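Angiotensin-converting enzyme (Anopheles gambiae, PDB 6S1Y) is a zinc metallopeptidase of the angiotensin-converting enzyme family that probably removes dipeptides from the carboxyl end of peptides. Local coordinates at residues Ile362-Gln367 with Pro381-Ala386. Numbering follows the deposited sequence.
Sequences IQYYLQ and PGFHEA. With ZN (zinc ion), chain G; KSN ((2~{S})-2-[[(4~{S})-4-azanyl-5-oxidanyl-5-oxidanylidene-pentanoyl]amino]pentanedioic acid), chain H.
His384 lays one face of its imidazole against the ring of Tyr364, beside the zinc site of this gluzincin-type peptidase, in which an HExxH helix supplies two ligands and a later helix the third, a glutamate. Helix 349-368 carries the metal ligands His357 and His361; helix 381-395 carries Glu385, whose OE1 lies 1.9 Å from the zinc ion. Their short segments run at 119° to one another, axes 10.0 Å apart at closest approach, and side chains fill the gap.

Packing is tight around Tyr364. Its CD2 sits over the centre of the imidazole, 3.7 Å from His384 ND1, although the two planes are tilted by 34°. The backbone of Phe383 and His384 meets the edge of the phenol ring, while OH reaches Phe383 CB at 3.6 Å and is hydrogen-bonded to the backbone N of Ala379.

The looser part is Tyr365, which loses 27 Å² to the other segment against 88 Å² for Tyr364; its ring is turned obliquely against the imidazole, and its OH is hydrogen-bonded to Ala330 O. An unusual chi1 of -123° turns the imidazole of His384 so that one face meets Tyr364 and its CE1 corner meets Tyr365. Its ND1 is hydrogen-bonded to His361 ND1 and its NE2 to Tyr368 OH; the two bonds restrain the ring's rotation, consistent with a second-shell role in orienting the zinc ligand His361, while its backbone neighbour Glu385 holds the metal. The smaller contact is nonetheless close at one point, Tyr365 CE1 to His384 CE1, 3.3 Å.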
loop_
_atom_site.group_PDB
_atom_site.type_symbol
_atom_site.label_atom_id
_atom_site.label_comp_id
_atom_site.label_asym_id
_atom_site.label_seq_id
_atom_site.Cartn_x
_atom_site.Cartn_y
_atom_site.Cartn_z
ATOM N N ILE A 362 7.904 10.435 -1.633
ATOM C CA ILE A 362 8.961 11.438 -1.512
ATOM C C ILE A 362 8.498 12.772 -2.093
ATOM O O ILE A 362 8.596 13.817 -1.445
ATOM C CB ILE A 362 10.251 10.960 -2.201
ATOM C CG1 ILE A 362 10.821 9.724 -1.512
ATOM C CG2 ILE A 362 11.285 12.089 -2.198
ATOM C CD1 ILE A 362 11.261 9.944 -0.092
ATOM N N GLN A 363 7.970 12.749 -3.324
ATOM C CA GLN A 363 7.512 13.976 -3.961
ATOM C C GLN A 363 6.467 14.676 -3.105
ATOM O O GLN A 363 6.450 15.906 -3.009
ATOM C CB GLN A 363 6.945 13.668 -5.341
ATOM C CG GLN A 363 6.483 14.898 -6.105
ATOM C CD GLN A 363 7.636 15.831 -6.475
ATOM O OE1 GLN A 363 7.473 17.055 -6.478
ATOM N NE2 GLN A 363 8.799 15.251 -6.794
ATOM N N TYR A 364 5.571 13.919 -2.487
ATOM C CA TYR A 364 4.571 14.542 -1.636
ATOM C C TYR A 364 5.262 15.247 -0.473
ATOM O O TYR A 364 4.979 16.415 -0.179
ATOM C CB TYR A 364 3.584 13.479 -1.158
ATOM C CG TYR A 364 2.142 13.906 -0.884
ATOM C CD1 TYR A 364 1.783 15.232 -0.689
ATOM C CD2 TYR A 364 1.134 12.937 -0.811
ATOM C CE1 TYR A 364 0.445 15.588 -0.418
ATOM C CE2 TYR A 364 -0.187 13.272 -0.560
ATOM C CZ TYR A 364 -0.538 14.594 -0.358
ATOM O OH TYR A 364 -1.873 14.873 -0.103
ATOM N N TYR A 365 6.206 14.551 0.180
ATOM C CA TYR A 365 7.012 15.169 1.227
ATOM C C TYR A 365 7.586 16.503 0.744
ATOM O O TYR A 365 7.437 17.537 1.409
ATOM C CB TYR A 365 8.147 14.225 1.654
ATOM C CG TYR A 365 7.747 12.872 2.266
ATOM C CD1 TYR A 365 6.509 12.677 2.875
ATOM C CD2 TYR A 365 8.627 11.792 2.216
ATOM C CE1 TYR A 365 6.163 11.453 3.419
ATOM C CE2 TYR A 365 8.294 10.562 2.769
ATOM C CZ TYR A 365 7.064 10.397 3.365
ATOM O OH TYR A 365 6.749 9.165 3.897
ATOM N N LEU A 366 8.233 16.500 -0.431
ATOM C CA LEU A 366 8.887 17.709 -0.920
ATOM C C LEU A 366 7.883 18.814 -1.194
ATOM O O LEU A 366 8.181 19.990 -0.958
ATOM C CB LEU A 366 9.707 17.407 -2.172
ATOM C CG LEU A 366 10.893 16.478 -1.905
ATOM C CD1 LEU A 366 11.479 15.963 -3.207
ATOM C CD2 LEU A 366 12.002 17.179 -1.073
ATOM N N GLN A 367 6.670 18.463 -1.634
ATOM C CA GLN A 367 5.698 19.486 -2.011
ATOM C C GLN A 367 5.077 20.183 -0.805
ATOM O O GLN A 367 4.626 21.326 -0.928
ATOM C CB GLN A 367 4.586 18.880 -2.871
ATOM C CG GLN A 367 5.036 18.486 -4.264
ATOM C CD GLN A 367 5.374 19.699 -5.123
ATOM O OE1 GLN A 367 4.671 20.704 -5.087
ATOM N NE2 GLN A 367 6.446 19.601 -5.896
ATOM N N PRO A 381 -4.940 9.423 4.266
ATOM C CA PRO A 381 -3.873 8.433 3.999
ATOM C C PRO A 381 -3.906 7.857 2.603
ATOM O O PRO A 381 -2.876 7.366 2.126
ATOM C CB PRO A 381 -4.115 7.348 5.059
ATOM C CG PRO A 381 -4.887 8.054 6.157
ATOM C CD PRO A 381 -5.720 9.097 5.472
ATOM N N GLY A 382 -5.046 7.901 1.915
ATOM C CA GLY A 382 -5.103 7.393 0.560
ATOM C C GLY A 382 -4.474 8.310 -0.458
ATOM O O GLY A 382 -3.953 7.841 -1.479
ATOM N N PHE A 383 -4.514 9.619 -0.227
ATOM C CA PHE A 383 -3.799 10.517 -1.129
ATOM C C PHE A 383 -2.316 10.167 -1.187
ATOM O O PHE A 383 -1.715 10.159 -2.263
ATOM C CB PHE A 383 -3.953 11.969 -0.689
ATOM C CG PHE A 383 -5.245 12.601 -1.097
ATOM C CD1 PHE A 383 -6.450 12.050 -0.718
ATOM C CD2 PHE A 383 -5.243 13.784 -1.818
ATOM C CE1 PHE A 383 -7.633 12.641 -1.073
ATOM C CE2 PHE A 383 -6.419 14.391 -2.167
ATOM C CZ PHE A 383 -7.624 13.822 -1.802
ATOM N N HIS A 384 -1.702 9.876 -0.039
ATOM C CA HIS A 384 -0.271 9.581 -0.032
ATOM C C HIS A 384 0.057 8.340 -0.846
ATOM O O HIS A 384 1.054 8.309 -1.580
ATOM C CB HIS A 384 0.215 9.394 1.391
ATOM C CG HIS A 384 1.329 10.311 1.755
ATOM N ND1 HIS A 384 2.578 10.220 1.181
ATOM C CD2 HIS A 384 1.382 11.356 2.612
ATOM C CE1 HIS A 384 3.360 11.155 1.685
ATOM N NE2 HIS A 384 2.658 11.860 2.552
ATOM N N GLU A 385 -0.776 7.292 -0.721
ATOM C CA GLU A 385 -0.534 6.058 -1.462
ATOM C C GLU A 385 -0.849 6.204 -2.943
ATOM O O GLU A 385 -0.304 5.462 -3.758
ATOM C CB GLU A 385 -1.366 4.930 -0.838
ATOM C CG GLU A 385 -1.141 4.767 0.657
ATOM C CD GLU A 385 0.316 4.508 0.978
ATOM O OE1 GLU A 385 1.040 4.012 0.091
ATOM O OE2 GLU A 385 0.725 4.827 2.108
ATOM N N ALA A 386 -1.686 7.164 -3.311
ATOM C CA ALA A 386 -2.109 7.299 -4.703
ATOM C C ALA A 386 -1.068 7.958 -5.602
ATOM O O ALA A 386 -1.056 7.696 -6.813
ATOM C CB ALA A 386 -3.407 8.109 -4.765
HETATM ZN ZN ZN G . 2.949 3.698 0.118
HETATM C C10 KSN H . 5.359 2.032 5.949
HETATM C C13 KSN H . 4.276 2.002 1.428
HETATM C C17 KSN H . 1.962 -3.870 -0.291
HETATM C C02 KSN H . 1.881 -2.584 -1.123
HETATM C C03 KSN H . 2.490 -1.331 -0.478
HETATM C C04 KSN H . 3.507 -1.547 0.630
HETATM C C05 KSN H . 4.918 -0.961 0.361
HETATM C C07 KSN H . 4.767 0.788 2.256
HETATM C C08 KSN H . 5.562 1.176 3.497
HETATM C C09 KSN H . 4.706 1.889 4.560
HETATM N N01 KSN H . 0.484 -2.277 -1.451
HETATM N N06 KSN H . 5.506 0.104 1.186
HETATM O O11 KSN H . 6.339 1.285 6.260
HETATM O O12 KSN H . 4.924 2.880 6.802
HETATM O O14 KSN H . 5.061 2.496 0.573
HETATM O O15 KSN H . 3.129 2.471 1.553
HETATM O O16 KSN H . 5.587 -1.437 -0.507
HETATM O O18 KSN H . 3.006 -4.570 -0.393
HETATM O O19 KSN H . 1.053 -4.278 0.480
#